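Local coordinates for protein tryptophan synthase alpha-subunit (Pyrococcus furiosus, PDB 1GEQ) that catalyses, as the alpha subunit of tryptophan synthase, the aldol cleavage of indoleglycerol phosphate to indole and glyceraldehyde 3-phosphate, at residues A[47-50]-A[51-55]. Sequence-based numbering, arbitrary orientation.
Sequences DGKT and IQESH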
loop_
_atom_site.group_PDB
_atom_site.type_symbol
_atom_site.label_atom_id
_atom_site.label_comp_id
_atom_site.label_asym_id
_atom_site.label_seq_id
_atom_site.Cartn_x
_atom_site.Cartn_y
_atom_site.Cartn_z
ATOM N N ASP A 47 -0.720 10.016 6.877
ATOM C CA ASP A 47 -0.688 8.736 7.572
ATOM C C ASP A 47 -0.969 8.824 9.058
ATOM O O ASP A 47 -0.858 9.895 9.669
ATOM C CB ASP A 47 0.675 8.057 7.377
ATOM C CG ASP A 47 0.806 7.403 6.019
ATOM O OD1 ASP A 47 1.565 7.927 5.179
ATOM O OD2 ASP A 47 0.143 6.369 5.802
ATOM N N GLY A 48 -1.335 7.679 9.633
ATOM C CA GLY A 48 -1.591 7.605 11.058
ATOM C C GLY A 48 -0.256 7.579 11.791
ATOM O O GLY A 48 0.797 7.400 11.167
ATOM N N LYS A 49 -0.294 7.736 13.109
ATOM C CA LYS A 49 0.924 7.770 13.917
ATOM C C LYS A 49 1.871 6.585 13.748
ATOM O O LYS A 49 3.074 6.770 13.565
ATOM C CB LYS A 49 0.549 7.941 15.396
ATOM C CG LYS A 49 1.710 7.779 16.383
ATOM C CD LYS A 49 1.396 8.455 17.721
ATOM C CE LYS A 49 1.963 7.684 18.910
ATOM N NZ LYS A 49 1.113 6.517 19.293
ATOM N N THR A 50 1.337 5.370 13.804
ATOM C CA THR A 50 2.171 4.187 13.675
ATOM C C THR A 50 2.994 4.217 12.387
ATOM O O THR A 50 4.205 3.984 12.415
ATOM C CB THR A 50 1.317 2.901 13.737
ATOM O OG1 THR A 50 0.614 2.865 14.984
ATOM C CG2 THR A 50 2.196 1.659 13.626
ATOM N N ILE A 51 2.349 4.533 11.266
ATOM C CA ILE A 51 3.056 4.586 9.989
ATOM C C ILE A 51 4.038 5.762 9.935
ATOM O O ILE A 51 5.146 5.623 9.416
ATOM C CB ILE A 51 2.058 4.667 8.798
ATOM C CG1 ILE A 51 1.155 3.434 8.805
ATOM C CG2 ILE A 51 2.810 4.726 7.471
ATOM C CD1 ILE A 51 1.907 2.132 8.616
ATOM N N GLN A 52 3.644 6.918 10.469
ATOM C CA GLN A 52 4.536 8.079 10.469
ATOM C C GLN A 52 5.846 7.724 11.181
ATOM O O GLN A 52 6.934 8.059 10.711
ATOM C CB GLN A 52 3.871 9.278 11.174
ATOM C CG GLN A 52 2.620 9.841 10.475
ATOM C CD GLN A 52 2.024 11.030 11.224
ATOM O OE1 GLN A 52 1.049 11.637 10.785
ATOM N NE2 GLN A 52 2.615 11.359 12.365
ATOM N N GLU A 53 5.743 7.041 12.313
ATOM C CA GLU A 53 6.925 6.649 13.073
ATOM C C GLU A 53 7.837 5.701 12.298
ATOM O O GLU A 53 9.049 5.680 12.532
ATOM C CB GLU A 53 6.509 6.016 14.406
ATOM C CG GLU A 53 5.852 7.005 15.363
ATOM C CD GLU A 53 5.417 6.377 16.677
ATOM O OE1 GLU A 53 4.983 7.126 17.577
ATOM O OE2 GLU A 53 5.506 5.139 16.819
ATOM N N SER A 54 7.269 4.927 11.371
ATOM C CA SER A 54 8.073 3.998 10.581
ATOM C C SER A 54 8.852 4.782 9.537
ATOM O O SER A 54 10.010 4.459 9.249
ATOM C CB SER A 54 7.194 2.940 9.902
ATOM O OG SER A 54 6.338 3.531 8.938
ATOM N N HIS A 55 8.220 5.805 8.966
ATOM C CA HIS A 55 8.898 6.639 7.979
ATOM C C HIS A 55 10.112 7.293 8.653
ATOM O O HIS A 55 11.190 7.369 8.078
ATOM C CB HIS A 55 7.979 7.751 7.456
ATOM C CG HIS A 55 7.006 7.310 6.409
ATOM N ND1 HIS A 55 6.871 7.954 5.198
ATOM C CD2 HIS A 55 6.099 6.302 6.400
ATOM C CE1 HIS A 55 5.924 7.369 4.490
ATOM N NE2 HIS A 55 5.439 6.362 5.195
HETATM O O HOH W 1 2.859 5.910 3.863
#
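OD1 of D47 takes a hydrogen bond from a water at 2.7 Å, and that water lies 2.9 Å from NE2 of H55, bridging the carboxylate, just ahead of the helix, to the imidazole about two turns on. OD1 and NE2 themselves stay 4.2 Å apart, with the carboxylate and ring planes 44° apart, so the water mediates the link. Both partners are held from outside as well: OD1 by Y88 OH, and ND1 of H55 by the backbone N of F41. With chi1 at -78°, CG of D47 lies anti to its own carbonyl carbon, and the carboxylate packs against I51, whose CG2 is 3.5 Å from OD2. Replacing D47, a proton acceptor of the active site, with an alanine would probably leave the water and Y88 without their carboxylate mate and take the carboxylate away from CG2 of I51. G48, the N-cap residue, starts the helical bonding: Q52 N reaches G48 O at 3.0 Å with a 163° N-H...O angle, and E53 N reaches K49 O equally closely. On the outer side, K49 NZ and E53 OE1, 4.3 Å apart, are too distant for a salt bridge. Within the TIM barrel the start of helix 49-60 follows strand 35-38; I51 and H55 touch Y10 of strand 6-12, while T50 and I51 meet V224 of helix 221-230.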